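Local coordinates for protein STM4351 (Salmonella enterica, PDB 2Y7I) that binds arginine with high specificity as a periplasmic binding protein of the bacterial solute-binding protein 3 family, at residues 119-124 with 140-145; 135-140 with 152-157; 113-118 with 125-130. All blocks are in the same frame, centred on the assembly; numbering follows the deposited sequence.

Contact 1 (119-124 with 140-145). With ZN (zinc ion), chain D; ARG (arginine), chain C.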
loop_
_atom_site.group_PDB
_atom_site.type_symbol
_atom_site.label_atom_id
_atom_site.label_comp_id
_atom_site.label_asym_id
_atom_site.label_seq_id
_atom_site.Cartn_x
_atom_site.Cartn_y
_atom_site.Cartn_z
ATOM N N ASN A 119 -20.653 -11.618 17.578
ATOM C CA ASN A 119 -19.876 -12.298 18.619
ATOM C C ASN A 119 -18.397 -12.258 18.283
ATOM O O ASN A 119 -18.030 -12.442 17.129
ATOM C CB ASN A 119 -20.302 -13.765 18.732
ATOM C CG ASN A 119 -21.486 -13.960 19.642
ATOM O OD1 ASN A 119 -21.521 -13.419 20.748
ATOM N ND2 ASN A 119 -22.464 -14.747 19.189
ATOM N N GLY A 120 -17.554 -12.034 19.286
ATOM C CA GLY A 120 -16.094 -12.106 19.107
ATOM C C GLY A 120 -15.405 -10.847 18.599
ATOM O O GLY A 120 -14.166 -10.820 18.456
ATOM N N THR A 121 -16.190 -9.794 18.373
ATOM C CA THR A 121 -15.674 -8.563 17.752
ATOM C C THR A 121 -15.219 -7.490 18.743
ATOM O O THR A 121 -15.582 -7.511 19.927
ATOM C CB THR A 121 -16.702 -7.924 16.763
ATOM O OG1 THR A 121 -17.871 -7.489 17.476
ATOM C CG2 THR A 121 -17.090 -8.914 15.693
ATOM N N THR A 122 -14.441 -6.544 18.224
ATOM C CA THR A 122 -14.116 -5.298 18.925
ATOM C C THR A 122 -15.392 -4.591 19.358
ATOM O O THR A 122 -15.475 -4.050 20.462
ATOM C CB THR A 122 -13.354 -4.348 17.986
ATOM O OG1 THR A 122 -14.056 -4.281 16.744
ATOM C CG2 THR A 122 -11.948 -4.881 17.711
ATOM N N HIS A 123 -16.385 -4.600 18.476
ATOM C CA HIS A 123 -17.638 -3.908 18.721
ATOM C C HIS A 123 -18.365 -4.469 19.922
ATOM O O HIS A 123 -18.919 -3.712 20.724
ATOM C CB HIS A 123 -18.520 -3.965 17.474
ATOM C CG HIS A 123 -17.782 -3.629 16.223
ATOM N ND1 HIS A 123 -17.138 -2.421 16.045
ATOM C CD2 HIS A 123 -17.541 -4.356 15.105
ATOM C CE1 HIS A 123 -16.554 -2.409 14.859
ATOM N NE2 HIS A 123 -16.778 -3.570 14.272
ATOM N N GLN A 124 -18.355 -5.794 20.054
ATOM C CA GLN A 124 -18.987 -6.443 21.184
ATOM C C GLN A 124 -18.301 -6.020 22.482
ATOM O O GLN A 124 -18.970 -5.664 23.451
ATOM C CB GLN A 124 -18.939 -7.967 21.026
ATOM C CG GLN A 124 -19.441 -8.738 22.244
ATOM C CD GLN A 124 -19.488 -10.243 21.985
ATOM O OE1 GLN A 124 -18.461 -10.873 21.703
ATOM N NE2 GLN A 124 -20.684 -10.822 22.089
ATOM N N ASP A 140 -23.992 -14.417 15.259
ATOM C CA ASP A 140 -22.854 -14.927 14.485
ATOM C C ASP A 140 -22.844 -14.482 13.018
ATOM O O ASP A 140 -22.120 -15.043 12.185
ATOM C CB ASP A 140 -22.716 -16.451 14.621
ATOM C CG ASP A 140 -21.966 -16.840 15.875
ATOM O OD1 ASP A 140 -21.818 -15.965 16.754
ATOM O OD2 ASP A 140 -21.519 -17.994 16.005
ATOM N N SER A 141 -23.661 -13.488 12.690
ATOM C CA SER A 141 -23.668 -12.943 11.334
ATOM C C SER A 141 -24.357 -11.595 11.304
ATOM O O SER A 141 -25.525 -11.494 11.687
ATOM C CB SER A 141 -24.387 -13.904 10.381
ATOM O OG SER A 141 -24.535 -13.320 9.099
ATOM N N TYR A 142 -23.630 -10.571 10.849
ATOM C CA TYR A 142 -24.226 -9.252 10.635
ATOM C C TYR A 142 -25.489 -9.330 9.768
ATOM O O TYR A 142 -26.408 -8.539 9.951
ATOM C CB TYR A 142 -23.179 -8.216 10.145
ATOM C CG TYR A 142 -22.423 -7.589 11.302
ATOM C CD1 TYR A 142 -23.031 -6.641 12.117
ATOM C CD2 TYR A 142 -21.107 -7.964 11.602
ATOM C CE1 TYR A 142 -22.357 -6.070 13.207
ATOM C CE2 TYR A 142 -20.413 -7.390 12.684
ATOM C CZ TYR A 142 -21.051 -6.444 13.488
ATOM O OH TYR A 142 -20.401 -5.894 14.592
ATOM N N LEU A 143 -25.580 -10.324 8.883
ATOM C CA LEU A 143 -26.783 -10.484 8.052
ATOM C C LEU A 143 -28.063 -10.728 8.878
ATOM O O LEU A 143 -29.125 -10.158 8.600
ATOM C CB LEU A 143 -26.614 -11.596 6.997
ATOM C CG LEU A 143 -25.354 -11.727 6.125
ATOM C CD1 LEU A 143 -25.613 -12.666 4.931
ATOM C CD2 LEU A 143 -24.793 -10.387 5.643
ATOM N N ASN A 144 -27.962 -11.577 9.896
ATOM C CA ASN A 144 -29.094 -11.804 10.798
ATOM C C ASN A 144 -29.413 -10.569 11.642
ATOM O O ASN A 144 -30.570 -10.314 11.975
ATOM C CB ASN A 144 -28.798 -12.982 11.718
ATOM C CG ASN A 144 -28.557 -14.269 10.952
ATOM O OD1 ASN A 144 -27.489 -14.860 11.041
ATOM N ND2 ASN A 144 -29.551 -14.698 10.188
ATOM N N ALA A 145 -28.368 -9.833 12.006
ATOM C CA ALA A 145 -28.496 -8.585 12.771
ATOM C C ALA A 145 -29.297 -7.556 11.969
ATOM O O ALA A 145 -30.276 -6.985 12.470
ATOM C CB ALA A 145 -27.118 -8.039 13.139
HETATM ZN ZN ZN D . -20.532 -18.354 17.528
HETATM N N ARG C . -13.307 -5.263 12.646
HETATM C CA ARG C . -14.141 -5.931 13.694
HETATM C C ARG C . -13.257 -6.800 14.579
HETATM O O ARG C . -13.754 -7.463 15.487
HETATM C CB ARG C . -15.258 -6.784 13.056
HETATM C CG ARG C . -14.754 -7.817 12.032
HETATM C CD ARG C . -15.865 -8.739 11.533
HETATM N NE ARG C . -15.417 -9.462 10.340
HETATM C CZ ARG C . -16.135 -10.366 9.677
HETATM N NH1 ARG C . -17.367 -10.697 10.072
HETATM N NH2 ARG C . -15.618 -10.943 8.612
HETATM O OXT ARG C . -12.028 -6.873 14.385
HETATM O O HOH W 1 -19.087 -14.349 15.419
#
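Asn-119, modelled in two conformers, reaches Asp-140 through its amide in the one described here. From CB, which already lies 3.3 Å from OD1 of Asp-140, the side chain leads to CG beside the backbone N (chi1 -86°), and there it forks. ND2 gives a nearly straight hydrogen bond (165° at the hydrogen) to Asp-140 OD1, 2.8 Å away, approaching almost in line with that C-O bond; amide and carboxylate planes stand nearly perpendicular. OD1 of Asn-119 accepts from Gln-124 NE2, so both ends of the amide are engaged and its rotation in this conformer is set; Gln-124 OE1 in turn takes the N-H of Gly-120. Asp-140 OD2 binds zinc at 1.9 Å, with Asp-55 as second protein ligand.

The segments start helices 122-130 and 142-150 beside the arginine pocket of this solute-binding protein. Thr-121 OG1 caps the first, accepting from Gln-124 N and also bonded to Glu-118 O; Ser-141 OG caps the second through Leu-143 N. Thr-122 N donates to the carboxylate O of the bound arginine at 3.0 Å. Deeper in, His-123 and Tyr-142 cross at about a right angle, Tyr-142 OH lying 3.3 Å from His-123 CD2; that hydroxyl is hydrogen-bonded to Phe-158 O, and His-123 to Tyr-187 and Asp-160.

Contact 2 (135-140 with 152-157). With ZN (zinc ion), chain D.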
loop_
_atom_site.group_PDB
_atom_site.type_symbol
_atom_site.label_atom_id
_atom_site.label_comp_id
_atom_site.label_asym_id
_atom_site.label_seq_id
_atom_site.Cartn_x
_atom_site.Cartn_y
_atom_site.Cartn_z
ATOM N N THR A 135 -28.357 -2.545 25.665
ATOM C CA THR A 135 -28.392 -4.000 25.624
ATOM C C THR A 135 -27.755 -4.497 24.340
ATOM O O THR A 135 -28.276 -4.247 23.243
ATOM C CB THR A 135 -29.824 -4.555 25.737
ATOM O OG1 THR A 135 -30.391 -4.171 26.991
ATOM C CG2 THR A 135 -29.815 -6.097 25.637
ATOM N N PRO A 136 -26.617 -5.201 24.463
ATOM C CA PRO A 136 -25.995 -5.756 23.272
ATOM C C PRO A 136 -26.639 -7.099 22.926
ATOM O O PRO A 136 -26.935 -7.906 23.823
ATOM C CB PRO A 136 -24.528 -5.927 23.688
ATOM C CG PRO A 136 -24.562 -6.079 25.206
ATOM C CD PRO A 136 -25.900 -5.574 25.699
ATOM N N VAL A 137 -26.906 -7.318 21.645
ATOM C CA VAL A 137 -27.512 -8.565 21.216
ATOM C C VAL A 137 -26.529 -9.177 20.239
ATOM O O VAL A 137 -26.231 -8.585 19.203
ATOM C CB VAL A 137 -28.897 -8.339 20.552
ATOM C CG1 VAL A 137 -29.555 -9.680 20.185
ATOM C CG2 VAL A 137 -29.808 -7.527 21.473
ATOM N N ALA A 138 -26.023 -10.357 20.591
ATOM C CA ALA A 138 -24.941 -11.003 19.854
ATOM C C ALA A 138 -25.492 -11.900 18.749
ATOM O O ALA A 138 -26.463 -12.640 18.961
ATOM C CB ALA A 138 -24.081 -11.827 20.816
ATOM N N TYR A 139 -24.843 -11.831 17.591
ATOM C CA TYR A 139 -25.181 -12.618 16.406
ATOM C C TYR A 139 -23.904 -13.227 15.855
ATOM O O TYR A 139 -22.845 -12.614 15.949
ATOM C CB TYR A 139 -25.769 -11.699 15.322
ATOM C CG TYR A 139 -27.120 -11.127 15.680
ATOM C CD1 TYR A 139 -27.228 -9.925 16.384
ATOM C CD2 TYR A 139 -28.290 -11.794 15.323
ATOM C CE1 TYR A 139 -28.474 -9.404 16.730
ATOM C CE2 TYR A 139 -29.554 -11.272 15.650
ATOM C CZ TYR A 139 -29.632 -10.084 16.361
ATOM O OH TYR A 139 -30.872 -9.590 16.685
ATOM N N ASP A 140 -23.992 -14.417 15.259
ATOM C CA ASP A 140 -22.854 -14.927 14.485
ATOM C C ASP A 140 -22.844 -14.482 13.018
ATOM O O ASP A 140 -22.120 -15.043 12.185
ATOM C CB ASP A 140 -22.716 -16.451 14.621
ATOM C CG ASP A 140 -21.966 -16.840 15.875
ATOM O OD1 ASP A 140 -21.818 -15.965 16.754
ATOM O OD2 ASP A 140 -21.519 -17.994 16.005
ATOM N N ASN A 152 -37.680 -4.636 13.272
ATOM C CA ASN A 152 -37.839 -3.944 14.569
ATOM C C ASN A 152 -37.521 -4.726 15.846
ATOM O O ASN A 152 -37.972 -4.361 16.936
ATOM C CB ASN A 152 -39.214 -3.253 14.681
ATOM C CG ASN A 152 -39.173 -1.819 14.217
ATOM O OD1 ASN A 152 -39.637 -1.502 13.121
ATOM N ND2 ASN A 152 -38.595 -0.940 15.037
ATOM N N ARG A 153 -36.746 -5.794 15.717
ATOM C CA ARG A 153 -36.295 -6.532 16.889
ATOM C C ARG A 153 -35.100 -5.852 17.553
ATOM O O ARG A 153 -34.744 -6.161 18.699
ATOM C CB ARG A 153 -35.970 -7.975 16.524
ATOM C CG ARG A 153 -37.186 -8.869 16.557
ATOM C CD ARG A 153 -36.805 -10.322 16.351
ATOM N NE ARG A 153 -37.507 -11.201 17.290
ATOM C CZ ARG A 153 -36.945 -11.741 18.371
ATOM N NH1 ARG A 153 -35.666 -11.498 18.655
ATOM N NH2 ARG A 153 -37.657 -12.535 19.165
ATOM N N LEU A 154 -34.483 -4.931 16.818
ATOM C CA LEU A 154 -33.362 -4.156 17.325
ATOM C C LEU A 154 -33.587 -2.700 17.001
ATOM O O LEU A 154 -34.301 -2.383 16.046
ATOM C CB LEU A 154 -32.052 -4.592 16.658
ATOM C CG LEU A 154 -31.599 -6.049 16.750
ATOM C CD1 LEU A 154 -30.423 -6.256 15.798
ATOM C CD2 LEU A 154 -31.217 -6.413 18.180
ATOM N N GLU A 155 -32.972 -1.820 17.785
ATOM C CA GLU A 155 -32.966 -0.394 17.462
ATOM C C GLU A 155 -31.747 0.034 16.654
ATOM O O GLU A 155 -31.783 1.052 15.965
ATOM C CB GLU A 155 -33.112 0.463 18.722
ATOM C CG GLU A 155 -34.505 0.369 19.334
ATOM C CD GLU A 155 -35.591 0.762 18.343
ATOM O OE1 GLU A 155 -35.784 1.974 18.129
ATOM O OE2 GLU A 155 -36.254 -0.138 17.776
ATOM N N GLY A 156 -30.674 -0.745 16.740
ATOM C CA GLY A 156 -29.474 -0.448 15.972
ATOM C C GLY A 156 -28.633 -1.678 15.699
ATOM O O GLY A 156 -28.875 -2.750 16.248
ATOM N N VAL A 157 -27.660 -1.508 14.815
ATOM C CA VAL A 157 -26.640 -2.521 14.540
ATOM C C VAL A 157 -25.320 -1.762 14.548
ATOM O O VAL A 157 -25.225 -0.694 13.959
ATOM C CB VAL A 157 -26.885 -3.270 13.201
ATOM C CG1 VAL A 157 -25.650 -4.133 12.822
ATOM C CG2 VAL A 157 -28.132 -4.188 13.299
HETATM ZN ZN ZN D . -20.532 -18.354 17.528
#
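Strand 135-139 and the loop leading into strand 156-160 come closest at Val-137 and Leu-154, whose CA atoms lie 8.3 Å apart, too far for direct backbone pairing; strand 114-118 runs between the two strands and hydrogen-bonds to both. What bridges the gap is Leu-154, whose CB points toward the edge strand. Of its two methyl groups, CD2 serves Val-137 and CD1 the ring of Tyr-139, while both meet the tyrosine hydroxyl. CD2 rests 3.8 Å from both CB and CG2 of Val-137, with CG1 a little farther off, as the two side chains cross obliquely. CD1 lies 3.8 Å from CE1 of Tyr-139.

Tyr-139 comes at the leucine from the opposite direction, and its hydroxyl ends beside the fork of the leucine: Tyr-139 OH is 3.5 Å from Leu-154 CD1 and equally far from CD2. A polar atom is thus packed against methyl groups, but its hydrogen bond to Asp-148 on helix 142-150 satisfies it and anchors the far end of the ring. Ala-145 and Asn-144 of the same helix also touch Tyr-139. The side chain of Lys-114, on the intervening strand, adjoins both Val-137 and Leu-154.

Helix 142-150 ends in a Schellman motif with Asn-152, at positive phi, as its C-prime residue, turning the chain toward Leu-154. Together the pieces make a beta-alpha-beta crossover from strand 135-139 through helix 142-150 to strand 156-160, passing over strand 114-118 in the parallel part of an alpha/beta sheet.

Contact 3 (113-118 with 125-130). With ARG (arginine), chain C; ACT (acetate ion), chain G.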
loop_
_atom_site.group_PDB
_atom_site.type_symbol
_atom_site.label_atom_id
_atom_site.label_comp_id
_atom_site.label_asym_id
_atom_site.label_seq_id
_atom_site.Cartn_x
_atom_site.Cartn_y
_atom_site.Cartn_z
ATOM N N LYS A 113 -32.036 0.285 25.060
ATOM C CA LYS A 113 -32.439 -0.233 23.760
ATOM C C LYS A 113 -31.527 -1.376 23.342
ATOM O O LYS A 113 -30.462 -1.593 23.943
ATOM C CB LYS A 113 -32.456 0.885 22.697
ATOM C CG LYS A 113 -33.319 2.125 23.059
ATOM C CD LYS A 113 -34.811 1.807 23.125
ATOM C CE LYS A 113 -35.615 3.060 23.465
ATOM N NZ LYS A 113 -37.047 2.750 23.652
ATOM N N LYS A 114 -31.959 -2.110 22.322
ATOM C CA LYS A 114 -31.234 -3.275 21.822
ATOM C C LYS A 114 -30.407 -2.911 20.606
ATOM O O LYS A 114 -30.930 -2.369 19.626
ATOM C CB LYS A 114 -32.203 -4.414 21.474
ATOM C CG LYS A 114 -32.878 -5.058 22.686
ATOM C CD LYS A 114 -33.872 -6.144 22.270
ATOM C CE LYS A 114 -34.293 -6.965 23.471
ATOM N NZ LYS A 114 -35.125 -8.164 23.098
ATOM N N VAL A 115 -29.113 -3.206 20.676
ATOM C CA VAL A 115 -28.214 -2.997 19.551
ATOM C C VAL A 115 -27.515 -4.313 19.182
ATOM O O VAL A 115 -26.875 -4.951 20.018
ATOM C CB VAL A 115 -27.199 -1.861 19.828
ATOM C CG1 VAL A 115 -26.187 -1.750 18.692
ATOM C CG2 VAL A 115 -27.917 -0.541 19.992
ATOM N N GLY A 116 -27.669 -4.715 17.919
ATOM C CA GLY A 116 -27.087 -5.957 17.431
ATOM C C GLY A 116 -25.639 -5.776 17.011
ATOM O O GLY A 116 -25.244 -4.710 16.527
ATOM N N LEU A 117 -24.849 -6.825 17.195
ATOM C CA LEU A 117 -23.431 -6.826 16.837
ATOM C C LEU A 117 -22.967 -8.271 16.729
ATOM O O LEU A 117 -23.707 -9.192 17.072
ATOM C CB LEU A 117 -22.595 -6.044 17.862
ATOM C CG LEU A 117 -22.968 -6.228 19.344
ATOM C CD1 LEU A 117 -22.448 -7.546 19.920
ATOM C CD2 LEU A 117 -22.481 -5.066 20.182
ATOM N N GLU A 118 -21.746 -8.480 16.247
ATOM C CA GLU A 118 -21.246 -9.839 16.030
ATOM C C GLU A 118 -20.444 -10.348 17.224
ATOM O O GLU A 118 -19.652 -9.602 17.798
ATOM C CB GLU A 118 -20.360 -9.857 14.787
ATOM C CG GLU A 118 -20.283 -11.167 14.025
ATOM C CD GLU A 118 -19.711 -10.957 12.626
ATOM O OE1 GLU A 118 -18.708 -10.246 12.535
ATOM O OE2 GLU A 118 -20.293 -11.442 11.626
ATOM N N ARG A 125 -16.968 -6.038 22.485
ATOM C CA ARG A 125 -16.208 -5.696 23.683
ATOM C C ARG A 125 -16.417 -4.227 24.057
ATOM O O ARG A 125 -16.674 -3.911 25.228
ATOM C CB ARG A 125 -14.720 -6.023 23.513
ATOM C CG ARG A 125 -13.943 -5.993 24.825
ATOM C CD ARG A 125 -12.524 -6.557 24.673
ATOM N NE ARG A 125 -11.595 -5.631 24.014
ATOM C CZ ARG A 125 -10.858 -4.718 24.646
ATOM N NH1 ARG A 125 -10.947 -4.569 25.964
ATOM N NH2 ARG A 125 -10.032 -3.941 23.953
ATOM N N TYR A 126 -16.337 -3.344 23.062
ATOM C CA TYR A 126 -16.593 -1.922 23.292
ATOM C C TYR A 126 -17.953 -1.662 23.934
ATOM O O TYR A 126 -18.018 -0.968 24.954
ATOM C CB TYR A 126 -16.427 -1.055 22.023
ATOM C CG TYR A 126 -16.855 0.374 22.287
ATOM C CD1 TYR A 126 -16.025 1.261 22.979
ATOM C CD2 TYR A 126 -18.118 0.813 21.913
ATOM C CE1 TYR A 126 -16.436 2.564 23.259
ATOM C CE2 TYR A 126 -18.539 2.106 22.189
ATOM C CZ TYR A 126 -17.698 2.971 22.865
ATOM O OH TYR A 126 -18.129 4.243 23.135
ATOM N N LEU A 127 -19.032 -2.182 23.334
ATOM C CA LEU A 127 -20.379 -1.927 23.878
ATOM C C LEU A 127 -20.559 -2.498 25.274
ATOM O O LEU A 127 -21.170 -1.857 26.139
ATOM C CB LEU A 127 -21.479 -2.481 22.982
ATOM C CG LEU A 127 -22.241 -1.647 21.951
ATOM C CD1 LEU A 127 -23.712 -2.104 21.979
ATOM C CD2 LEU A 127 -22.164 -0.126 22.133
ATOM N N GLN A 128 -20.042 -3.708 25.485
ATOM C CA GLN A 128 -20.142 -4.364 26.796
ATOM C C GLN A 128 -19.427 -3.576 27.882
ATOM O O GLN A 128 -19.904 -3.504 29.013
ATOM C CB GLN A 128 -19.610 -5.808 26.735
ATOM C CG GLN A 128 -20.618 -6.777 26.116
ATOM C CD GLN A 128 -20.068 -8.179 25.865
ATOM O OE1 GLN A 128 -20.786 -9.053 25.363
ATOM N NE2 GLN A 128 -18.800 -8.396 26.188
ATOM N N ASP A 129 -18.282 -2.989 27.532
ATOM C CA ASP A 129 -17.454 -2.290 28.511
ATOM C C ASP A 129 -17.854 -0.850 28.720
ATOM O O ASP A 129 -17.909 -0.384 29.862
ATOM C CB ASP A 129 -15.990 -2.313 28.096
ATOM C CG ASP A 129 -15.376 -3.683 28.200
ATOM O OD1 ASP A 129 -16.013 -4.587 28.774
ATOM O OD2 ASP A 129 -14.252 -3.854 27.693
ATOM N N LYS A 130 -18.113 -0.152 27.614
ATOM C CA LYS A 130 -18.191 1.303 27.616
ATOM C C LYS A 130 -19.592 1.868 27.398
ATOM O O LYS A 130 -19.797 3.067 27.540
ATOM C CB LYS A 130 -17.207 1.892 26.592
ATOM C CG LYS A 130 -15.732 1.496 26.822
ATOM C CD LYS A 130 -15.249 1.945 28.180
ATOM C CE LYS A 130 -13.748 1.802 28.334
ATOM N NZ LYS A 130 -13.368 2.230 29.703
HETATM N N ARG C . -13.307 -5.263 12.646
HETATM C CA ARG C . -14.141 -5.931 13.694
HETATM C C ARG C . -13.257 -6.800 14.579
HETATM O O ARG C . -13.754 -7.463 15.487
HETATM C CB ARG C . -15.258 -6.784 13.056
HETATM C CG ARG C . -14.754 -7.817 12.032
HETATM C CD ARG C . -15.865 -8.739 11.533
HETATM N NE ARG C . -15.417 -9.462 10.340
HETATM C CZ ARG C . -16.135 -10.366 9.677
HETATM N NH1 ARG C . -17.367 -10.697 10.072
HETATM N NH2 ARG C . -15.618 -10.943 8.612
HETATM O OXT ARG C . -12.028 -6.873 14.385
HETATM C C ACT G . -10.878 -7.839 21.200
HETATM O O ACT G . -9.998 -8.685 20.943
HETATM O OXT ACT G . -10.474 -6.754 21.689
HETATM C CH3 ACT G . -12.328 -8.107 20.925
#
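Apolar contact joins the segments, and Leu-127 carries all of it from the helix. Its CD1 methyl lies 3.7 Å from CD2 of Leu-117 and 4.1 Å from CB of Val-115, so one methyl touches two residues that sit two apart on strand 114-118 and point to the same face of the sheet. Leu-117 CD2 also approaches CB and CG of Leu-127, the two leucines crossing obliquely, whereas Val-115 meets Leu-127 at about a right angle. The first torsion of Leu-117 (chi1 40°) places CG between the backbone N and the carbonyl carbon, and from there CD2 comes against the helix. All three side chains are buried.

Polar interactions lie at the margins and lead away from this core. At the end of the strand, Glu-118 extends its chain into the arginine pocket, where OE1 accepts from NH1 of the bound arginine at 2.8 Å; its other oxygen, OE2, is held by Thr-15. On the helix, Arg-125 bends at chi3 (76°), and its NE donates to OXT of an acetate ion, most likely a crystallisation additive, 2.8 Å away near the guanidinium plane. Arg-125 NH1 is also 3.8 Å from Asp-129 OD2, a long salt bridge of charges alone, since the carboxylate oxygen sits far to one side of the guanidinium plane. The same Asp-129 oxygen has a hydrogen bond with Tyr-186.

In the fold, this is the first strand and the helix of the beta-alpha-beta unit 114-118, 122-130, 135-139. Helix 122-130 lies against one face of the sheet, where Phe-158 of strand 156-160 touches both Leu-127 and Val-115, while Gln-128 reaches across to Pro-136 on strand 135-139.

How the contacts relate
From the N terminus, strand 114-118 opens contact 3, which closes the short loop into helix 122-130. Contact 1 starts inside that loop and ends after strand 135-139, so contacts 3 and 1 cross. Contact 2 starts on strand 135-139, within the span of contact 1, and closes beyond helix 142-150; these two also cross, sharing Asp-140 and its zinc ion. Contacts 3 and 2 follow in series. Strand 114-118 links them as the middle of three parallel neighbours, pairing with 135-139 and, through Gly-116 and Gly-156, with 156-160. Contacts 3 and 2 thus tie helix and loop to the sheet, while contact 1 joins the helix starts beside the bound arginine.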